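Local coordinates for protein GDP-L-fucose synthase (Campylobacter jejuni subsp. jejuni serotype O:2, PDB 7M13) that binds NADPH and acts as a GDP-D-glycero-L-gluco-heptose synthase, an oxidoreductase that makes a nucleotide sugar for the capsular polysaccharide, at residues V37-Q42 / K57-E62; E62-T67 / N92-N97; L106-S111 / I149-Y154. One frame throughout, in Å; residues are numbered along the deposited sequence.

Contact 1 of 3, residues V37-Q42 / K57-E62; sequences VLKTRQ and KEEKPE. With NAP (NADP nicotinamide-adenine-dinucleotide phosphate), chain E.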
# COMPACT_ATOMS: atom_id res chain seq x y z
N VAL B 37 -22.98 -16.01 -7.73
CA VAL B 37 -22.21 -17.01 -6.95
C VAL B 37 -21.82 -16.31 -5.67
O VAL B 37 -21.31 -15.15 -5.72
CB VAL B 37 -21.05 -17.62 -7.75
CG1 VAL B 37 -20.10 -16.57 -8.31
CG2 VAL B 37 -20.29 -18.64 -6.91
N LEU B 38 -22.16 -16.94 -4.56
CA LEU B 38 -22.13 -16.38 -3.20
C LEU B 38 -21.41 -17.40 -2.31
O LEU B 38 -21.77 -18.57 -2.35
CB LEU B 38 -23.55 -16.11 -2.73
CG LEU B 38 -24.44 -15.27 -3.65
CD1 LEU B 38 -25.85 -15.22 -3.09
CD2 LEU B 38 -23.89 -13.86 -3.86
N LYS B 39 -20.37 -16.99 -1.61
CA LYS B 39 -19.63 -17.86 -0.67
C LYS B 39 -19.60 -17.20 0.71
O LYS B 39 -19.15 -16.05 0.83
CB LYS B 39 -18.22 -18.12 -1.20
CG LYS B 39 -18.18 -18.84 -2.53
CD LYS B 39 -18.58 -20.30 -2.41
CE LYS B 39 -18.41 -21.04 -3.71
NZ LYS B 39 -18.94 -22.43 -3.63
N THR B 40 -20.00 -17.93 1.76
CA THR B 40 -19.79 -17.45 3.14
C THR B 40 -18.30 -17.51 3.46
O THR B 40 -17.56 -18.21 2.73
CB THR B 40 -20.60 -18.28 4.14
OG1 THR B 40 -20.03 -19.59 4.10
CG2 THR B 40 -22.07 -18.32 3.80
N ARG B 41 -17.90 -16.83 4.53
CA ARG B 41 -16.52 -16.88 5.07
C ARG B 41 -16.15 -18.34 5.35
O ARG B 41 -15.01 -18.73 5.07
CB ARG B 41 -16.41 -16.01 6.32
CG ARG B 41 -15.06 -16.13 7.00
CD ARG B 41 -14.99 -15.48 8.37
NE ARG B 41 -15.37 -14.07 8.40
CZ ARG B 41 -14.52 -13.05 8.43
NH1 ARG B 41 -13.22 -13.24 8.37
NH2 ARG B 41 -14.97 -11.81 8.50
N GLN B 42 -17.09 -19.12 5.89
CA GLN B 42 -16.86 -20.55 6.22
C GLN B 42 -16.55 -21.33 4.94
O GLN B 42 -15.71 -22.25 4.98
CB GLN B 42 -18.06 -21.09 6.99
CG GLN B 42 -18.17 -20.51 8.40
CD GLN B 42 -18.59 -19.06 8.49
OE1 GLN B 42 -18.11 -18.31 9.36
NE2 GLN B 42 -19.49 -18.61 7.62
N LYS B 57 -10.77 -20.51 -10.29
CA LYS B 57 -10.53 -21.53 -11.34
C LYS B 57 -11.77 -22.43 -11.47
O LYS B 57 -12.11 -22.81 -12.61
CB LYS B 57 -9.26 -22.32 -10.99
CG LYS B 57 -8.55 -22.99 -12.17
CD LYS B 57 -8.04 -22.03 -13.24
CE LYS B 57 -6.91 -21.11 -12.82
NZ LYS B 57 -6.28 -20.43 -13.98
N GLU B 58 -12.48 -22.71 -10.37
CA GLU B 58 -13.68 -23.59 -10.41
C GLU B 58 -14.90 -22.83 -10.96
O GLU B 58 -15.69 -23.39 -11.77
CB GLU B 58 -13.96 -24.15 -9.01
CG GLU B 58 -15.28 -24.92 -8.87
CD GLU B 58 -15.42 -26.17 -9.72
OE1 GLU B 58 -14.40 -26.61 -10.29
OE2 GLU B 58 -16.58 -26.64 -9.83
N GLU B 59 -15.13 -21.61 -10.49
CA GLU B 59 -16.42 -20.92 -10.72
C GLU B 59 -16.33 -19.97 -11.92
O GLU B 59 -17.39 -19.69 -12.52
CB GLU B 59 -16.86 -20.17 -9.47
CG GLU B 59 -17.19 -21.09 -8.32
CD GLU B 59 -18.52 -21.81 -8.44
OE1 GLU B 59 -19.33 -21.41 -9.28
OE2 GLU B 59 -18.72 -22.79 -7.68
N LYS B 60 -15.14 -19.45 -12.26
CA LYS B 60 -14.94 -18.56 -13.44
C LYS B 60 -16.02 -17.48 -13.49
O LYS B 60 -16.65 -17.27 -14.54
CB LYS B 60 -14.93 -19.39 -14.72
CG LYS B 60 -13.82 -20.43 -14.82
CD LYS B 60 -12.45 -19.79 -14.96
CE LYS B 60 -11.39 -20.80 -15.35
NZ LYS B 60 -10.07 -20.15 -15.55
N PRO B 61 -16.22 -16.67 -12.41
CA PRO B 61 -17.15 -15.55 -12.50
C PRO B 61 -16.75 -14.57 -13.60
O PRO B 61 -15.59 -14.37 -13.91
CB PRO B 61 -17.11 -14.93 -11.10
CG PRO B 61 -15.72 -15.25 -10.60
CD PRO B 61 -15.41 -16.62 -11.18
N GLU B 62 -17.75 -13.92 -14.20
CA GLU B 62 -17.54 -12.96 -15.30
C GLU B 62 -17.44 -11.53 -14.75
O GLU B 62 -16.75 -10.75 -15.34
CB GLU B 62 -18.72 -13.05 -16.27
CG GLU B 62 -18.78 -14.37 -17.02
CD GLU B 62 -19.96 -14.42 -17.96
OE1 GLU B 62 -19.90 -13.76 -19.03
OE2 GLU B 62 -20.95 -15.08 -17.58
PA NAP E . -19.61 -5.23 6.08
O1A NAP E . -18.66 -4.95 7.20
O2A NAP E . -21.08 -5.03 6.37
O5B NAP E . -19.47 -6.69 5.54
C5B NAP E . -18.19 -7.23 5.22
C4B NAP E . -18.41 -8.66 4.82
O4B NAP E . -17.13 -9.18 4.40
C3B NAP E . -18.92 -9.57 5.95
O3B NAP E . -20.10 -10.25 5.51
C2B NAP E . -17.74 -10.49 6.22
O2B NAP E . -18.12 -11.83 6.55
C1B NAP E . -17.03 -10.51 4.88
N9A NAP E . -15.63 -10.87 5.02
C8A NAP E . -14.67 -10.22 5.73
N7A NAP E . -13.52 -10.85 5.76
C5A NAP E . -13.75 -12.00 5.03
C6A NAP E . -12.92 -13.09 4.72
N6A NAP E . -11.66 -13.23 5.15
N1A NAP E . -13.48 -14.08 3.97
C2A NAP E . -14.75 -13.96 3.57
N3A NAP E . -15.62 -12.98 3.82
C4A NAP E . -15.05 -12.03 4.57
O3 NAP E . -19.20 -4.33 4.83
PN NAP E . -19.91 -3.02 4.28
O1N NAP E . -20.13 -2.10 5.42
O2N NAP E . -21.05 -3.47 3.45
O5D NAP E . -18.74 -2.43 3.34
C5D NAP E . -18.68 -2.77 1.97
C4D NAP E . -17.52 -2.03 1.37
O4D NAP E . -17.75 -0.60 1.46
C3D NAP E . -16.17 -2.30 2.04
O3D NAP E . -15.11 -2.29 1.08
C2D NAP E . -16.07 -1.14 2.99
O2D NAP E . -14.75 -0.86 3.43
C1D NAP E . -16.65 -0.01 2.15
N1N NAP E . -17.10 1.11 3.01
C2N NAP E . -18.09 0.96 3.94
C3N NAP E . -18.42 1.97 4.77
C7N NAP E . -19.48 1.86 5.81
O7N NAP E . -19.84 2.89 6.41
N7N NAP E . -19.99 0.66 6.04
C4N NAP E . -17.77 3.26 4.63
C5N NAP E . -16.76 3.37 3.60
C6N NAP E . -16.42 2.32 2.91
P2B NAP E . -18.62 -12.20 8.04
O1X NAP E . -20.03 -11.67 8.08
O2X NAP E . -17.71 -11.62 9.03
O3X NAP E . -18.56 -13.74 8.07
O HOH W 1 -17.35 -23.46 -5.77
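Beside the adenosine end of the NADP site, on the segment that carries Arg41, Val37 and Lys39 meet Glu59 and Pro61, which stand at and just past the end of helix 49-59. With CG2 of Val37 anti to the backbone N and CG1 between N and C (chi1 55°), one methyl faces Glu59 and the other Pro61. CG2 lies 3.8 Å from Glu59 OE1, while CG1 approaches the ring of Pro61 at CB, 4.4 Å away. Lys39 and Glu59 come from opposite directions, each bent at chi2, and stop short of a salt bridge, with Lys39 NZ 4.1 Å from Glu59 OE2. A water accepts from Lys39 NZ; its link to OE2 is too short to be certain. The firmer partner of Glu59 is Lys10, which forms a salt bridge with OE1. In this Rossmann fold, strand 36-37 pairs with strand 11-14, and the chain leaving it delivers Arg41 to the cofactor; recognition of the 2'-phosphate by a basic residue after the second strand is familiar from NADP-dependent members of this superfamily. The guanidinium lays one face against the adenine, NAP C5A being 3.4 Å above its plane and offset toward its rim, and turns an edge to the phosphate. Two nearly straight bonds hold that edge: Arg41 NE to NAP O3X, 3.2 Å at 168°, and Arg41 NH2 to NAP O2X, 2.8 Å at 163°.

Contact 2 of 3, residues E62-T67 / N92-N97; sequences EYVFLT and NNVIHN. With NAP (NADP nicotinamide-adenine-dinucleotide phosphate), chain E.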
# COMPACT_ATOMS: atom_id res chain seq x y z
N GLU B 62 -17.75 -13.92 -14.20
CA GLU B 62 -17.54 -12.96 -15.30
C GLU B 62 -17.44 -11.53 -14.75
O GLU B 62 -16.75 -10.75 -15.34
CB GLU B 62 -18.72 -13.05 -16.27
CG GLU B 62 -18.78 -14.37 -17.02
CD GLU B 62 -19.96 -14.42 -17.96
OE1 GLU B 62 -19.90 -13.76 -19.03
OE2 GLU B 62 -20.95 -15.08 -17.58
N TYR B 63 -18.08 -11.26 -13.62
CA TYR B 63 -18.17 -9.93 -12.98
C TYR B 63 -17.99 -10.14 -11.50
O TYR B 63 -18.49 -11.12 -10.91
CB TYR B 63 -19.52 -9.25 -13.29
CG TYR B 63 -19.63 -8.96 -14.75
CD1 TYR B 63 -19.14 -7.80 -15.30
CD2 TYR B 63 -20.24 -9.86 -15.61
CE1 TYR B 63 -19.19 -7.55 -16.65
CE2 TYR B 63 -20.30 -9.63 -16.97
CZ TYR B 63 -19.77 -8.47 -17.50
OH TYR B 63 -19.81 -8.24 -18.85
N VAL B 64 -17.26 -9.24 -10.85
CA VAL B 64 -16.97 -9.31 -9.41
C VAL B 64 -17.32 -7.98 -8.74
O VAL B 64 -16.88 -6.90 -9.22
CB VAL B 64 -15.48 -9.64 -9.19
CG1 VAL B 64 -15.14 -9.60 -7.71
CG2 VAL B 64 -15.11 -11.00 -9.80
N PHE B 65 -18.10 -8.04 -7.67
CA PHE B 65 -18.28 -6.93 -6.70
C PHE B 65 -17.54 -7.28 -5.44
O PHE B 65 -17.91 -8.27 -4.77
CB PHE B 65 -19.75 -6.64 -6.45
CG PHE B 65 -20.54 -6.19 -7.65
CD1 PHE B 65 -20.67 -4.84 -7.93
CD2 PHE B 65 -21.26 -7.09 -8.42
CE1 PHE B 65 -21.39 -4.40 -9.02
CE2 PHE B 65 -21.99 -6.63 -9.50
CZ PHE B 65 -22.09 -5.29 -9.78
N LEU B 66 -16.48 -6.54 -5.14
CA LEU B 66 -15.61 -6.88 -4.00
C LEU B 66 -16.06 -6.06 -2.81
O LEU B 66 -15.60 -4.88 -2.68
CB LEU B 66 -14.17 -6.61 -4.38
CG LEU B 66 -13.15 -6.88 -3.29
CD1 LEU B 66 -13.43 -8.20 -2.59
CD2 LEU B 66 -11.76 -6.78 -3.88
N THR B 67 -16.91 -6.59 -1.94
CA THR B 67 -17.41 -5.83 -0.78
C THR B 67 -16.79 -6.31 0.53
O THR B 67 -16.94 -5.60 1.52
CB THR B 67 -18.95 -5.83 -0.64
OG1 THR B 67 -19.38 -7.00 0.07
CG2 THR B 67 -19.64 -5.72 -1.97
N ASN B 92 -5.78 -8.33 -2.71
CA ASN B 92 -4.77 -8.88 -3.63
C ASN B 92 -5.29 -10.22 -4.17
O ASN B 92 -5.19 -10.49 -5.38
CB ASN B 92 -3.43 -9.07 -2.93
CG ASN B 92 -2.73 -7.77 -2.60
OD1 ASN B 92 -3.16 -6.71 -3.02
ND2 ASN B 92 -1.68 -7.91 -1.82
N ASN B 93 -5.83 -11.05 -3.30
CA ASN B 93 -6.29 -12.38 -3.74
C ASN B 93 -7.43 -12.24 -4.75
O ASN B 93 -7.40 -12.91 -5.79
CB ASN B 93 -6.73 -13.21 -2.54
CG ASN B 93 -5.60 -13.67 -1.64
OD1 ASN B 93 -4.45 -13.71 -2.06
ND2 ASN B 93 -5.96 -14.02 -0.41
N VAL B 94 -8.40 -11.37 -4.49
CA VAL B 94 -9.58 -11.29 -5.41
C VAL B 94 -9.17 -10.57 -6.69
O VAL B 94 -9.50 -11.03 -7.78
CB VAL B 94 -10.75 -10.61 -4.69
CG1 VAL B 94 -11.88 -10.29 -5.63
CG2 VAL B 94 -11.21 -11.50 -3.54
N ILE B 95 -8.40 -9.49 -6.60
CA ILE B 95 -8.07 -8.70 -7.81
C ILE B 95 -7.15 -9.54 -8.71
O ILE B 95 -7.39 -9.66 -9.92
CB ILE B 95 -7.47 -7.34 -7.45
CG1 ILE B 95 -8.51 -6.45 -6.78
CG2 ILE B 95 -6.91 -6.69 -8.71
CD1 ILE B 95 -7.92 -5.24 -6.09
N HIS B 96 -6.09 -10.14 -8.15
CA HIS B 96 -5.14 -10.89 -8.99
C HIS B 96 -5.83 -12.12 -9.59
O HIS B 96 -5.59 -12.40 -10.78
CB HIS B 96 -3.88 -11.27 -8.20
CG HIS B 96 -2.90 -11.98 -9.04
ND1 HIS B 96 -2.21 -11.29 -9.98
CD2 HIS B 96 -2.51 -13.27 -9.12
CE1 HIS B 96 -1.40 -12.14 -10.62
NE2 HIS B 96 -1.56 -13.35 -10.10
N ASN B 97 -6.59 -12.87 -8.79
CA ASN B 97 -7.25 -14.10 -9.31
C ASN B 97 -8.38 -13.75 -10.27
O ASN B 97 -8.60 -14.50 -11.20
CB ASN B 97 -7.62 -15.07 -8.20
CG ASN B 97 -6.36 -15.70 -7.66
OD1 ASN B 97 -5.76 -16.54 -8.35
ND2 ASN B 97 -5.85 -15.19 -6.54
PA NAP E . -19.61 -5.23 6.08
O1A NAP E . -18.66 -4.95 7.20
O2A NAP E . -21.08 -5.03 6.37
O5B NAP E . -19.47 -6.69 5.54
C5B NAP E . -18.19 -7.23 5.22
C4B NAP E . -18.41 -8.66 4.82
O4B NAP E . -17.13 -9.18 4.40
C3B NAP E . -18.92 -9.57 5.95
O3B NAP E . -20.10 -10.25 5.51
C2B NAP E . -17.74 -10.49 6.22
O2B NAP E . -18.12 -11.83 6.55
C1B NAP E . -17.03 -10.51 4.88
N9A NAP E . -15.63 -10.87 5.02
C8A NAP E . -14.67 -10.22 5.73
N7A NAP E . -13.52 -10.85 5.76
C5A NAP E . -13.75 -12.00 5.03
C6A NAP E . -12.92 -13.09 4.72
N6A NAP E . -11.66 -13.23 5.15
N1A NAP E . -13.48 -14.08 3.97
C2A NAP E . -14.75 -13.96 3.57
N3A NAP E . -15.62 -12.98 3.82
C4A NAP E . -15.05 -12.03 4.57
O3 NAP E . -19.20 -4.33 4.83
PN NAP E . -19.91 -3.02 4.28
O1N NAP E . -20.13 -2.10 5.42
O2N NAP E . -21.05 -3.47 3.45
O5D NAP E . -18.74 -2.43 3.34
C5D NAP E . -18.68 -2.77 1.97
C4D NAP E . -17.52 -2.03 1.37
O4D NAP E . -17.75 -0.60 1.46
C3D NAP E . -16.17 -2.30 2.04
O3D NAP E . -15.11 -2.29 1.08
C2D NAP E . -16.07 -1.14 2.99
O2D NAP E . -14.75 -0.86 3.43
C1D NAP E . -16.65 -0.01 2.15
N1N NAP E . -17.10 1.11 3.01
C2N NAP E . -18.09 0.96 3.94
C3N NAP E . -18.42 1.97 4.77
C7N NAP E . -19.48 1.86 5.81
O7N NAP E . -19.84 2.89 6.41
N7N NAP E . -19.99 0.66 6.04
C4N NAP E . -17.77 3.26 4.63
C5N NAP E . -16.76 3.37 3.60
C6N NAP E . -16.42 2.32 2.91
P2B NAP E . -18.62 -12.20 8.04
O1X NAP E . -20.03 -11.67 8.08
O2X NAP E . -17.71 -11.62 9.03
O3X NAP E . -18.56 -13.74 8.07
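Val94 on helix 92-97 is the bump of this contact, and Val64 and Leu66, alternate residues on one face of strand 63-66, form the hollow that receives it. Its CG1 reaches both, at 3.9 Å from Val64 CG1 and also 3.9 Å from Leu66 CD2. Leu66 meets the valine tip to tip, presenting both branches: CD2 sits by Val94 CB and CG1, and CD1 lies 4.0 Å from Val94 CG1 and also borders CG2. With CG of Leu66 anti to the backbone N (chi1 178°), both branches extend toward Val94. Val64 instead meets Val94 at a slant, through one methyl. Ile95 adds a looser edge, its CG1 4.4 Å from Leu66 CD2. One turn of the helix is tied internally where Asn97 ND2 donates to a lone pair of Asn93 O at 2.9 Å, alongside the backbone bond to the same oxygen. Strand and helix run nearly antiparallel, at 164° with axes 10.2 Å apart, as expected within the beta-alpha-beta unit 63-66, 80-100, 105-111. Asn93 and Asn97 pack on helix 49-59, Ile95 on helix 138-158, and His96 stacks on Tyr85 of the second subunit.

Contact 3 of 3, residues L106-S111 / I149-Y154; sequences LVFFGS and IMCESY. With NAP (NADP nicotinamide-adenine-dinucleotide phosphate), chain E.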
# COMPACT_ATOMS: atom_id res chain seq x y z
N LEU B 106 -14.63 -5.67 -12.61
CA LEU B 106 -14.65 -5.75 -11.14
C LEU B 106 -14.90 -4.36 -10.59
O LEU B 106 -14.36 -3.40 -11.16
CB LEU B 106 -13.28 -6.29 -10.67
CG LEU B 106 -13.06 -6.42 -9.16
CD1 LEU B 106 -12.13 -7.60 -8.87
CD2 LEU B 106 -12.48 -5.15 -8.57
N VAL B 107 -15.70 -4.29 -9.54
CA VAL B 107 -15.90 -3.05 -8.76
C VAL B 107 -15.42 -3.29 -7.34
O VAL B 107 -15.79 -4.29 -6.73
CB VAL B 107 -17.35 -2.59 -8.78
CG1 VAL B 107 -17.59 -1.48 -7.76
CG2 VAL B 107 -17.75 -2.15 -10.17
N PHE B 108 -14.53 -2.44 -6.87
CA PHE B 108 -13.97 -2.46 -5.51
C PHE B 108 -14.48 -1.22 -4.79
O PHE B 108 -14.62 -0.16 -5.41
CB PHE B 108 -12.44 -2.45 -5.57
CG PHE B 108 -11.74 -2.23 -4.26
CD1 PHE B 108 -11.93 -3.12 -3.21
CD2 PHE B 108 -10.82 -1.22 -4.11
CE1 PHE B 108 -11.29 -2.94 -2.00
CE2 PHE B 108 -10.18 -1.03 -2.90
CZ PHE B 108 -10.44 -1.89 -1.85
N PHE B 109 -14.65 -1.27 -3.49
CA PHE B 109 -15.12 -0.12 -2.69
C PHE B 109 -13.99 0.39 -1.81
O PHE B 109 -13.38 -0.38 -1.01
CB PHE B 109 -16.34 -0.49 -1.87
CG PHE B 109 -17.50 -0.88 -2.74
CD1 PHE B 109 -18.31 0.10 -3.30
CD2 PHE B 109 -17.67 -2.19 -3.13
CE1 PHE B 109 -19.36 -0.27 -4.13
CE2 PHE B 109 -18.71 -2.54 -3.97
CZ PHE B 109 -19.54 -1.57 -4.49
N GLY B 110 -13.68 1.68 -1.93
CA GLY B 110 -12.76 2.37 -1.04
C GLY B 110 -13.49 3.14 0.04
O GLY B 110 -14.74 3.23 0.00
N SER B 111 -12.73 3.71 0.96
CA SER B 111 -13.21 4.49 2.11
C SER B 111 -12.59 5.87 2.04
O SER B 111 -11.42 5.98 1.65
CB SER B 111 -12.86 3.78 3.41
OG SER B 111 -12.92 4.66 4.50
N ILE B 149 -4.91 1.52 -6.04
CA ILE B 149 -3.73 1.54 -6.93
C ILE B 149 -3.59 0.18 -7.63
O ILE B 149 -3.21 0.12 -8.83
CB ILE B 149 -2.48 2.00 -6.15
CG1 ILE B 149 -2.64 3.46 -5.69
CG2 ILE B 149 -1.22 1.78 -6.99
CD1 ILE B 149 -1.49 4.03 -4.88
N MET B 150 -3.99 -0.88 -6.92
CA MET B 150 -3.96 -2.26 -7.48
C MET B 150 -4.91 -2.34 -8.68
O MET B 150 -4.52 -2.92 -9.71
CB MET B 150 -4.39 -3.29 -6.43
CG MET B 150 -3.23 -3.84 -5.62
SD MET B 150 -2.38 -5.20 -6.46
CE MET B 150 -3.64 -6.47 -6.39
N CYS B 151 -6.12 -1.77 -8.55
CA CYS B 151 -7.10 -1.79 -9.65
C CYS B 151 -6.52 -1.01 -10.84
O CYS B 151 -6.51 -1.49 -11.98
CB CYS B 151 -8.43 -1.16 -9.25
SG CYS B 151 -9.41 -2.18 -8.11
N GLU B 152 -6.07 0.22 -10.59
CA GLU B 152 -5.62 1.10 -11.67
C GLU B 152 -4.40 0.46 -12.34
O GLU B 152 -4.24 0.56 -13.60
CB GLU B 152 -5.27 2.46 -11.10
CG GLU B 152 -4.74 3.44 -12.11
CD GLU B 152 -4.39 4.74 -11.42
OE1 GLU B 152 -3.30 4.80 -10.75
OE2 GLU B 152 -5.23 5.67 -11.53
N SER B 153 -3.49 -0.10 -11.55
CA SER B 153 -2.22 -0.63 -12.12
C SER B 153 -2.50 -1.84 -13.03
O SER B 153 -1.87 -1.99 -14.08
CB SER B 153 -1.26 -0.99 -11.03
OG SER B 153 -0.95 0.15 -10.24
N TYR B 154 -3.44 -2.70 -12.66
CA TYR B 154 -3.90 -3.82 -13.53
C TYR B 154 -4.51 -3.25 -14.81
O TYR B 154 -4.24 -3.74 -15.93
CB TYR B 154 -4.84 -4.77 -12.78
CG TYR B 154 -4.08 -5.84 -12.03
CD1 TYR B 154 -3.49 -5.58 -10.82
CD2 TYR B 154 -3.79 -7.05 -12.64
CE1 TYR B 154 -2.75 -6.55 -10.16
CE2 TYR B 154 -3.03 -8.02 -12.00
CZ TYR B 154 -2.49 -7.77 -10.76
OH TYR B 154 -1.70 -8.69 -10.10
PA NAP E . -19.61 -5.23 6.08
O1A NAP E . -18.66 -4.95 7.20
O2A NAP E . -21.08 -5.03 6.37
O5B NAP E . -19.47 -6.69 5.54
C5B NAP E . -18.19 -7.23 5.22
C4B NAP E . -18.41 -8.66 4.82
O4B NAP E . -17.13 -9.18 4.40
C3B NAP E . -18.92 -9.57 5.95
O3B NAP E . -20.10 -10.25 5.51
C2B NAP E . -17.74 -10.49 6.22
O2B NAP E . -18.12 -11.83 6.55
C1B NAP E . -17.03 -10.51 4.88
N9A NAP E . -15.63 -10.87 5.02
C8A NAP E . -14.67 -10.22 5.73
N7A NAP E . -13.52 -10.85 5.76
C5A NAP E . -13.75 -12.00 5.03
C6A NAP E . -12.92 -13.09 4.72
N6A NAP E . -11.66 -13.23 5.15
N1A NAP E . -13.48 -14.08 3.97
C2A NAP E . -14.75 -13.96 3.57
N3A NAP E . -15.62 -12.98 3.82
C4A NAP E . -15.05 -12.03 4.57
O3 NAP E . -19.20 -4.33 4.83
PN NAP E . -19.91 -3.02 4.28
O1N NAP E . -20.13 -2.10 5.42
O2N NAP E . -21.05 -3.47 3.45
O5D NAP E . -18.74 -2.43 3.34
C5D NAP E . -18.68 -2.77 1.97
C4D NAP E . -17.52 -2.03 1.37
O4D NAP E . -17.75 -0.60 1.46
C3D NAP E . -16.17 -2.30 2.04
O3D NAP E . -15.11 -2.29 1.08
C2D NAP E . -16.07 -1.14 2.99
O2D NAP E . -14.75 -0.86 3.43
C1D NAP E . -16.65 -0.01 2.15
N1N NAP E . -17.10 1.11 3.01
C2N NAP E . -18.09 0.96 3.94
C3N NAP E . -18.42 1.97 4.77
C7N NAP E . -19.48 1.86 5.81
O7N NAP E . -19.84 2.89 6.41
N7N NAP E . -19.99 0.66 6.04
C4N NAP E . -17.77 3.26 4.63
C5N NAP E . -16.76 3.37 3.60
C6N NAP E . -16.42 2.32 2.91
P2B NAP E . -18.62 -12.20 8.04
O1X NAP E . -20.03 -11.67 8.08
O2X NAP E . -17.71 -11.62 9.03
O3X NAP E . -18.56 -13.74 8.07
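Cys151 carries this contact from the helix side, its sulfur settling between two residues of strand 106-111, Leu106 and Phe108, which are spaced two apart and point the same way. The thiol lies anti to the cysteine carbonyl carbon (chi1 -72°), which directs SG at the strand. There it touches Phe108 CB at 4.0 Å and Leu106 CD2 at 4.3 Å. Cys151 SG also stands 5.3 Å from the centroid of the Phe108 ring, along a line 57° off the ring normal: a sulfur-aromatic contact made obliquely. With CG of Phe108 anti to the backbone N (chi1 170°), the ring leans along the strand toward Ser111, and the sulfur lies nearer the root of the side chain than the ring centre. Thr164 of the neighbouring strand 162-171 packs against both Phe108 and Cys151, and Leu66 and Gln91 also border the phenylalanine. Strand 105-111 lies inside the parallel sheet of the Rossmann domain, between strands 63-66 and 162-171, and helix 138-158 packs on one face of it, running nearly antiparallel to the strand. The same helix carries Lys144, which corresponds to the lysine of the Tyr-X-X-X-Lys motif of short-chain dehydrogenases/reductases; Phe140 occupies the position where that motif has its tyrosine. Lys144 NZ forms a hydrogen bond with Phe109 O, which also takes a weak hydrogen bond from NAP O3D at 3.3 Å. Farther along the strand Ser111, predicted to be important for activity, brings CB to 3.9 Å from NAP C6N. On the helix, Ser153 N and Ser153 OG approach Ile149 O from opposite faces of its carbonyl plane, OG at 2.7 Å. Ile149 and Glu152 pack on Tyr138 of the second subunit, and Ser153 on its Ser139.

How the contacts relate
The three contacts follow one another along the chain, and all belong to the Rossmann domain and touch NADP. Contacts 1 and 2 share Glu62, where helix 49-59 gives way to strand 63-66; their centres are about 10 Å apart. The centres of contacts 2 and 3 are about 9 Å apart, and the two touch: strands 63-66 and 105-111 are neighbours in the sheet, and His96 ND1 of contact 2 lies 2.7 Å from Tyr154 OH of contact 3, a probable hydrogen bond between their helices. Contacts 1 and 3, about 19 Å between centres, do not meet. The series runs from the adenosine phosphate toward the nicotinamide, while contacts 2 and 3 reach the second subunit.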